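Side-chain contacts in biphenyl-2,3-diol 1,2-dioxygenase III-related protein (Vibrio cholerae, PDB 3EY8), which is of unproven function but belongs to the glyoxalase/dioxygenase (VOC) superfamily, binds a metal ion and may act as a dioxygenase-like enzyme: residues Ala19-Thr24 and Gly42-Glu47; Ser85-Tyr90 and Thr113-Arg118. The protein carries 9 engineered substitutions. All coordinates share one frame; numbering follows the deposited sequence. Where two conformers were deposited one is given.

Contact 1: Ala19-Thr24 and Gly42-Glu47; sequences ADIPTT and GRIALE
In both Ile21 and Ile44, CG1 sits beside the backbone N (chi1 -73° and -56°), which leaves CG2 trans to N and turned to the other segment, and the pair meets methyl to methyl, Ile21 CG2 to Ile44 CG2 at 3.9 Å. The same Ile21 CG2 lies 4.1 Å from Ile44 CG1, so one methyl group covers the fork of the β-branched strand residue. The two side chains run at a slant to each other. One turn further along the helix the touch is looser, Thr24 CG2 standing 4.5 Å from Leu46 CD1. Ile44 and Leu46 alternate with Ala45 along strand 43-48 and both send their CB towards the start of helix 21-32. This is the helix-on-sheet packing of the N-terminal βαβββ module of the VOC fold. Leu55 of strand 51-57 touches both Thr24 and Leu46, and Tyr28 and Thr25 extend the helical face over the strand. Leu46 is about 9 Å, side chain to side chain, from the calcium ligand His13, though this chain holds no calcium here.

The helix begins at Asp20, its N-cap. Asp20 OD2 accepts from Thr23 N at 3.0 Å and from Thr23 OG1 at 2.6 Å, the donors arriving from opposite faces of the carboxylate plane. Both meet OD2 on its anti side and restrict the turning of the carboxylate. The chemistry is thus divided: polar groups secure the first helical turn, whereas between these two segments the touch is apolar, made by methyl groups of branched side chains.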
ATOM      1  N   ALA B  19       7.463  -5.645 -14.511  1.00 23.51           N
ATOM      2  CA  ALA B  19       8.256  -6.110 -15.647  1.00 25.25           C
ATOM      3  C   ALA B  19       8.360  -5.061 -16.752  1.00 25.58           C
ATOM      4  O   ALA B  19       9.398  -4.930 -17.405  1.00 27.66           O
ATOM      5  CB  ALA B  19       7.676  -7.406 -16.208  1.00 24.82           C
ATOM      6  N   ASP B  20       7.280  -4.319 -16.959  1.00 22.99           N
ATOM      7  CA  ASP B  20       7.212  -3.354 -18.047  1.00 26.31           C
ATOM      8  C   ASP B  20       6.328  -2.189 -17.635  1.00 24.04           C
ATOM      9  O   ASP B  20       5.109  -2.329 -17.517  1.00 25.53           O
ATOM     10  CB  ASP B  20       6.657  -4.015 -19.319  1.00 25.01           C
ATOM     11  CG  ASP B  20       6.750  -3.109 -20.537  1.00 30.14           C
ATOM     12  OD1 ASP B  20       7.878  -2.852 -21.008  1.00 31.46           O
ATOM     13  OD2 ASP B  20       5.699  -2.658 -21.028  1.00 30.09           O
ATOM     14  N   ILE B  21       6.948  -1.032 -17.426  1.00 25.81           N
ATOM     15  CA  ILE B  21       6.211   0.158 -17.015  1.00 24.10           C
ATOM     16  C   ILE B  21       5.093   0.559 -17.988  1.00 27.53           C
ATOM     17  O   ILE B  21       3.972   0.793 -17.556  1.00 23.78           O
ATOM     18  CB  ILE B  21       7.150   1.337 -16.682  1.00 26.58           C
ATOM     19  CG1 ILE B  21       7.846   1.067 -15.341  1.00 23.37           C
ATOM     20  CG2 ILE B  21       6.366   2.636 -16.623  1.00 28.64           C
ATOM     21  CD1 ILE B  21       8.819   2.142 -14.901  1.00 28.04           C
ATOM     22  N   PRO B  22       5.378   0.618 -19.304  1.00 26.23           N
ATOM     23  CA  PRO B  22       4.291   0.983 -20.227  1.00 24.43           C
ATOM     24  C   PRO B  22       3.070   0.060 -20.160  1.00 23.70           C
ATOM     25  O   PRO B  22       1.937   0.539 -20.215  1.00 26.35           O
ATOM     26  CB  PRO B  22       4.960   0.884 -21.605  1.00 28.94           C
ATOM     27  CG  PRO B  22       6.406   1.158 -21.323  1.00 31.85           C
ATOM     28  CD  PRO B  22       6.661   0.464 -20.011  1.00 28.81           C
ATOM     29  N   THR B  23       3.299  -1.244 -20.051  1.00 26.35           N
ATOM     30  CA  THR B  23       2.213  -2.210 -19.939  1.00 22.74           C
ATOM     31  C   THR B  23       1.388  -1.910 -18.689  1.00 25.65           C
ATOM     32  O   THR B  23       0.147  -1.873 -18.713  1.00 25.50           O
ATOM     33  CB  THR B  23       2.765  -3.636 -19.876  1.00 26.73           C
ATOM     34  OG1 THR B  23       3.412  -3.943 -21.124  1.00 27.99           O
ATOM     35  CG2 THR B  23       1.653  -4.640 -19.611  1.00 28.75           C
ATOM     36  N   THR B  24       2.092  -1.659 -17.595  1.00 23.13           N
ATOM     37  CA  THR B  24       1.439  -1.330 -16.333  1.00 21.62           C
ATOM     38  C   THR B  24       0.649  -0.010 -16.379  1.00 23.86           C
ATOM     39  O   THR B  24      -0.495   0.044 -15.938  1.00 23.83           O
ATOM     40  CB  THR B  24       2.468  -1.298 -15.211  1.00 21.01           C
ATOM     41  OG1 THR B  24       3.028  -2.610 -15.057  1.00 23.16           O
ATOM     42  CG2 THR B  24       1.827  -0.867 -13.891  1.00 24.08           C
ATOM     43  N   GLY B  42      12.890  10.816 -15.170  1.00 44.55           N
ATOM     44  CA  GLY B  42      12.164   9.683 -15.710  1.00 58.99           C
ATOM     45  C   GLY B  42      11.503   8.792 -14.675  1.00 53.41           C
ATOM     46  O   GLY B  42      11.381   7.584 -14.878  1.00 63.08           O
ATOM     47  N   ARG B  43      11.079   9.380 -13.561  1.00 39.00           N
ATOM     48  CA  ARG B  43      10.303   8.644 -12.571  1.00 27.73           C
ATOM     49  C   ARG B  43       8.850   8.573 -13.025  1.00 31.49           C
ATOM     50  O   ARG B  43       8.307   9.554 -13.523  1.00 31.89           O
ATOM     51  CB  ARG B  43      10.367   9.326 -11.203  1.00 34.04           C
ATOM     52  CG  ARG B  43      11.754   9.396 -10.585  1.00 39.28           C
ATOM     53  CD  ARG B  43      12.261   8.021 -10.195  1.00 45.21           C
ATOM     54  NE  ARG B  43      13.438   8.108  -9.334  1.00 59.21           N
ATOM     55  CZ  ARG B  43      14.673   8.328  -9.774  1.00 89.66           C
ATOM     56  NH1 ARG B  43      14.902   8.490 -11.072  1.00 72.35           N
ATOM     57  NH2 ARG B  43      15.682   8.390  -8.916  1.00 75.90           N
ATOM     58  N   ILE B  44       8.226   7.412 -12.854  1.00 29.83           N
ATOM     59  CA  ILE B  44       6.845   7.216 -13.286  1.00 25.86           C
ATOM     60  C   ILE B  44       5.950   6.880 -12.095  1.00 28.65           C
ATOM     61  O   ILE B  44       6.342   6.124 -11.201  1.00 25.16           O
ATOM     62  CB  ILE B  44       6.738   6.074 -14.309  1.00 23.43           C
ATOM     63  CG1 ILE B  44       7.652   6.328 -15.515  1.00 32.18           C
ATOM     64  CG2 ILE B  44       5.287   5.882 -14.748  1.00 27.33           C
ATOM     65  CD1 ILE B  44       7.200   7.461 -16.424  1.00 30.69           C
ATOM     66  N   ALA B  45       4.746   7.440 -12.082  1.00 23.55           N
ATOM     67  CA  ALA B  45       3.792   7.144 -11.021  1.00 24.35           C
ATOM     68  C   ALA B  45       2.362   7.102 -11.545  1.00 25.66           C
ATOM     69  O   ALA B  45       2.062   7.619 -12.623  1.00 25.35           O
ATOM     70  CB  ALA B  45       3.913   8.155  -9.902  1.00 29.70           C
ATOM     71  N   LEU B  46       1.488   6.474 -10.767  1.00 22.29           N
ATOM     72  CA  LEU B  46       0.053   6.455 -11.035  1.00 21.92           C
ATOM     73  C   LEU B  46      -0.694   7.199  -9.932  1.00 25.95           C
ATOM     74  O   LEU B  46      -0.594   6.837  -8.757  1.00 24.78           O
ATOM     75  CB  LEU B  46      -0.443   5.012 -11.095  1.00 23.47           C
ATOM     76  CG  LEU B  46       0.007   4.217 -12.319  1.00 25.47           C
ATOM     77  CD1 LEU B  46      -0.087   2.720 -12.052  1.00 30.83           C
ATOM     78  CD2 LEU B  46      -0.815   4.602 -13.528  1.00 25.12           C
ATOM     79  N   GLU B  47      -1.451   8.228 -10.307  1.00 25.33           N
ATOM     80  CA  GLU B  47      -2.168   9.049  -9.325  1.00 23.10           C
ATOM     81  C   GLU B  47      -3.642   8.682  -9.213  1.00 24.23           C
ATOM     82  O   GLU B  47      -4.308   8.401 -10.212  1.00 24.57           O
ATOM     83  CB  GLU B  47      -2.046  10.545  -9.662  1.00 23.35           C
ATOM     84  CG  GLU B  47      -0.630  11.088  -9.634  1.00 23.51           C
ATOM     85  CD  GLU B  47      -0.545  12.565 -10.009  1.00 28.75           C
ATOM     86  OE1 GLU B  47      -1.570  13.154 -10.431  1.00 30.69           O
ATOM     87  OE2 GLU B  47       0.559  13.129  -9.890  1.00 29.91           O
TER

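Contact 2: Ser85-Tyr90 and Thr113-Arg118; sequences SDAMEY and TSFYFR. Engineered in segment 85-90: Glu89 (natural residue Lys), Tyr90 (natural residue His).
One face of the Phe115 ring is covered by the selenomethionine Met88, whose CG, in the conformer described, sits over the ring centre, 3.3 Å from the centroid and 16° off the normal. The arrangement is that of a CH-π contact, but its shortness is doubtful, since Met88 has a second conformer. Ala87 CB approaches obliquely from the CE2 side, 3.9 Å from Phe115 CE2. The pair belongs to the C-terminal βαβββ module of the VOC fold, where helix 84-93 packs on strand 110-118. Phe115 CG lies between its own backbone N and carbonyl carbon (chi1 70°), a placement that holds the ring beneath the helix, with Met88 and Phe115 extending past each other in opposite senses. From CB to SE the Met88 chain is extended (chi2 -170°), which carries the selenium past the ring to an oblique Met-aromatic position, 4.7 Å from the Phe115 centroid; the bend at chi3 turns only the terminal methyl.

The surroundings of the ring are apolar as well: Leu84 and Val91 of the same helix and Val127 of strand 124-129 also touch Phe115, while Ile98 and Pro102 pack on Met88. Ala87 meets Met6 of the second subunit, so this helix is shared between the module core and the dimer interface. Phe115 lies on the helix side of the sheet that carries the calcium ligand Glu126, about 7 Å from it side chain to side chain, while the neighbouring Ser114 OG is hydrogen-bonded to Glu126, although this chain binds no calcium here. In the conformer described, Met88 SE lies 3.8 Å from Phe115 CB, the carbon that joins the ring to the backbone.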
ATOM      1  N   SER B  85     -21.568  -2.637  -9.319  1.00 30.49           N
ATOM      2  CA  SER B  85     -21.944  -3.418 -10.494  1.00 28.56           C
ATOM      3  C   SER B  85     -21.491  -2.739 -11.791  1.00 34.19           C
ATOM      4  O   SER B  85     -21.063  -3.413 -12.729  1.00 33.03           O
ATOM      5  CB  SER B  85     -23.443  -3.748 -10.513  1.00 33.55           C
ATOM      6  OG  SER B  85     -24.241  -2.585 -10.454  1.00 45.48           O
ATOM      7  N   ASP B  86     -21.563  -1.410 -11.840  1.00 28.63           N
ATOM      8  CA  ASP B  86     -21.044  -0.672 -12.988  1.00 31.50           C
ATOM      9  C   ASP B  86     -19.530  -0.846 -13.091  1.00 27.71           C
ATOM     10  O   ASP B  86     -18.992  -0.983 -14.187  1.00 27.72           O
ATOM     11  CB  ASP B  86     -21.369   0.824 -12.885  1.00 30.27           C
ATOM     12  CG  ASP B  86     -22.826   1.132 -13.153  1.00 56.33           C
ATOM     13  OD1 ASP B  86     -23.630   0.185 -13.273  1.00 43.42           O
ATOM     14  OD2 ASP B  86     -23.165   2.330 -13.241  1.00 40.66           O
ATOM     15  N   ALA B  87     -18.847  -0.818 -11.946  1.00 26.27           N
ATOM     16  CA  ALA B  87     -17.393  -0.953 -11.919  1.00 24.00           C
ATOM     17  C   ALA B  87     -16.976  -2.306 -12.468  1.00 22.52           C
ATOM     18  O   ALA B  87     -16.038  -2.404 -13.259  1.00 24.57           O
ATOM     19  CB  ALA B  87     -16.862  -0.791 -10.496  1.00 25.96           C
HETATM   20  N   MSE B  88     -17.666  -3.355 -12.029  0.56 26.09           N
HETATM   21  CA  MSE B  88     -17.390  -4.706 -12.512  0.56 26.11           C
HETATM   22  C   MSE B  88     -17.629  -4.827 -14.010  0.56 27.80           C
HETATM   23  O   MSE B  88     -16.811  -5.392 -14.734  0.56 27.68           O
HETATM   24  CB  MSE B  88     -18.232  -5.746 -11.765  0.56 23.62           C
HETATM   25  CG  MSE B  88     -17.499  -6.430 -10.623  0.56 30.21           C
HETATM   26 SE   MSE B  88     -18.456  -7.967  -9.873  0.56 38.74          SE
HETATM   27  CE  MSE B  88     -20.061  -7.018  -9.294  0.56 47.65           C
ATOM     28  N   GLU B  89     -18.761  -4.306 -14.472  1.00 28.77           N
ATOM     29  CA  GLU B  89     -19.075  -4.332 -15.899  1.00 32.94           C
ATOM     30  C   GLU B  89     -17.978  -3.631 -16.691  1.00 29.33           C
ATOM     31  O   GLU B  89     -17.543  -4.118 -17.731  1.00 30.47           O
ATOM     32  CB  GLU B  89     -20.431  -3.680 -16.174  1.00 37.04           C
ATOM     33  CG  GLU B  89     -20.919  -3.861 -17.602  1.00 69.47           C
ATOM     34  CD  GLU B  89     -22.217  -3.124 -17.878  1.00 64.42           C
ATOM     35  OE1 GLU B  89     -22.571  -2.216 -17.097  1.00 59.47           O
ATOM     36  OE2 GLU B  89     -22.882  -3.448 -18.884  1.00 86.70           O
ATOM     37  N   TYR B  90     -17.523  -2.486 -16.191  1.00 27.61           N
ATOM     38  CA  TYR B  90     -16.476  -1.726 -16.860  1.00 26.88           C
ATOM     39  C   TYR B  90     -15.185  -2.526 -16.964  1.00 26.05           C
ATOM     40  O   TYR B  90     -14.571  -2.612 -18.028  1.00 27.48           O
ATOM     41  CB  TYR B  90     -16.205  -0.403 -16.133  1.00 28.14           C
ATOM     42  CG  TYR B  90     -15.099   0.391 -16.790  1.00 33.35           C
ATOM     43  CD1 TYR B  90     -15.378   1.278 -17.823  1.00 34.36           C
ATOM     44  CD2 TYR B  90     -13.770   0.225 -16.408  1.00 31.63           C
ATOM     45  CE1 TYR B  90     -14.372   1.991 -18.439  1.00 35.29           C
ATOM     46  CE2 TYR B  90     -12.756   0.935 -17.024  1.00 30.44           C
ATOM     47  CZ  TYR B  90     -13.066   1.821 -18.041  1.00 33.55           C
ATOM     48  OH  TYR B  90     -12.070   2.536 -18.670  1.00 37.87           O
ATOM     49  N   THR B 113     -18.017  -4.164   0.023  1.00 22.24           N
ATOM     50  CA  THR B 113     -18.264  -5.188  -0.977  1.00 22.39           C
ATOM     51  C   THR B 113     -17.162  -5.101  -2.034  1.00 24.76           C
ATOM     52  O   THR B 113     -16.836  -4.004  -2.496  1.00 25.33           O
ATOM     53  CB  THR B 113     -19.642  -5.000  -1.621  1.00 28.70           C
ATOM     54  OG1 THR B 113     -20.640  -4.959  -0.588  1.00 28.57           O
ATOM     55  CG2 THR B 113     -19.948  -6.142  -2.567  1.00 27.44           C
ATOM     56  N   SER B 114     -16.588  -6.249  -2.405  1.00 24.46           N
ATOM     57  CA  SER B 114     -15.369  -6.275  -3.219  1.00 23.14           C
ATOM     58  C   SER B 114     -15.503  -7.155  -4.461  1.00 24.86           C
ATOM     59  O   SER B 114     -16.310  -8.082  -4.491  1.00 24.43           O
ATOM     60  CB  SER B 114     -14.189  -6.810  -2.383  1.00 23.93           C
ATOM     61  OG  SER B 114     -13.902  -5.996  -1.264  1.00 23.36           O
ATOM     62  N   PHE B 115     -14.697  -6.859  -5.480  1.00 23.83           N
ATOM     63  CA  PHE B 115     -14.411  -7.823  -6.537  1.00 23.73           C
ATOM     64  C   PHE B 115     -12.906  -7.824  -6.812  1.00 24.48           C
ATOM     65  O   PHE B 115     -12.208  -6.896  -6.412  1.00 22.49           O
ATOM     66  CB  PHE B 115     -15.264  -7.608  -7.804  1.00 23.35           C
ATOM     67  CG  PHE B 115     -14.937  -6.359  -8.596  1.00 20.60           C
ATOM     68  CD1 PHE B 115     -14.100  -6.418  -9.705  1.00 24.65           C
ATOM     69  CD2 PHE B 115     -15.517  -5.140  -8.274  1.00 23.11           C
ATOM     70  CE1 PHE B 115     -13.828  -5.280 -10.457  1.00 24.41           C
ATOM     71  CE2 PHE B 115     -15.246  -4.002  -9.021  1.00 24.49           C
ATOM     72  CZ  PHE B 115     -14.400  -4.075 -10.113  1.00 23.10           C
ATOM     73  N   TYR B 116     -12.409  -8.876  -7.459  1.00 22.35           N
ATOM     74  CA  TYR B 116     -10.970  -9.103  -7.566  1.00 23.53           C
ATOM     75  C   TYR B 116     -10.533  -9.400  -8.990  1.00 24.12           C
ATOM     76  O   TYR B 116     -11.245 -10.051  -9.751  1.00 26.56           O
ATOM     77  CB  TYR B 116     -10.554 -10.312  -6.721  1.00 22.04           C
ATOM     78  CG  TYR B 116     -10.775 -10.188  -5.234  1.00 23.51           C
ATOM     79  CD1 TYR B 116     -12.008 -10.482  -4.675  1.00 27.34           C
ATOM     80  CD2 TYR B 116      -9.743  -9.810  -4.389  1.00 25.64           C
ATOM     81  CE1 TYR B 116     -12.216 -10.386  -3.321  1.00 27.34           C
ATOM     82  CE2 TYR B 116      -9.941  -9.706  -3.029  1.00 26.58           C
ATOM     83  CZ  TYR B 116     -11.183  -9.998  -2.503  1.00 29.33           C
ATOM     84  OH  TYR B 116     -11.399  -9.909  -1.148  1.00 37.91           O
ATOM     85  N   PHE B 117      -9.340  -8.942  -9.339  1.00 19.49           N
ATOM     86  CA  PHE B 117      -8.704  -9.343 -10.585  1.00 21.30           C
ATOM     87  C   PHE B 117      -7.208  -9.117 -10.427  1.00 23.03           C
ATOM     88  O   PHE B 117      -6.771  -8.575  -9.415  1.00 23.66           O
ATOM     89  CB  PHE B 117      -9.251  -8.533 -11.764  1.00 24.22           C
ATOM     90  CG  PHE B 117      -9.169  -7.048 -11.569  1.00 20.85           C
ATOM     91  CD1 PHE B 117     -10.206  -6.365 -10.963  1.00 22.21           C
ATOM     92  CD2 PHE B 117      -8.056  -6.336 -11.987  1.00 21.13           C
ATOM     93  CE1 PHE B 117     -10.132  -4.992 -10.773  1.00 20.41           C
ATOM     94  CE2 PHE B 117      -7.976  -4.957 -11.801  1.00 23.11           C
ATOM     95  CZ  PHE B 117      -9.018  -4.290 -11.192  1.00 23.22           C
ATOM     96  N   ARG B 118      -6.426  -9.519 -11.423  1.00 22.74           N
ATOM     97  CA  ARG B 118      -4.978  -9.345 -11.353  1.00 21.85           C
ATOM     98  C   ARG B 118      -4.472  -8.340 -12.366  1.00 23.23           C
ATOM     99  O   ARG B 118      -5.027  -8.211 -13.470  1.00 23.75           O
ATOM    100  CB  ARG B 118      -4.259 -10.683 -11.557  1.00 24.83           C
ATOM    101  CG  ARG B 118      -4.514 -11.652 -10.426  1.00 29.49           C
ATOM    102  CD  ARG B 118      -3.689 -12.911 -10.503  1.00 23.38           C
ATOM    103  NE  ARG B 118      -4.165 -13.855  -9.496  1.00 25.90           N
ATOM    104  CZ  ARG B 118      -3.833 -13.801  -8.209  1.00 26.94           C
ATOM    105  NH1 ARG B 118      -3.010 -12.855  -7.774  1.00 25.29           N
ATOM    106  NH2 ARG B 118      -4.319 -14.693  -7.355  1.00 25.74           N
TER

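How the contacts relate
From the N terminus, the chain leaves strand 10-18, enters helix 21-32 and passes through strand 35-39 before contact 1 brings strand 43-48 back under the start of that helix, closing a loop of 17 residues. After strands 51-57 and 75-79, helix 84-93 opens contact 2, which closes on strand 110-118 after 22 more. The two loops follow in series and neither nest nor cross; the centres of contact 1 and contact 2 lie about 23 Å apart. Each ties a helix to the third strand of a four-stranded sheet with order 1-4-3-2, so the contacts are counterparts in two repeated modules. Phe117, on contact 2's strand, packs against helix 21-32, linking the halves.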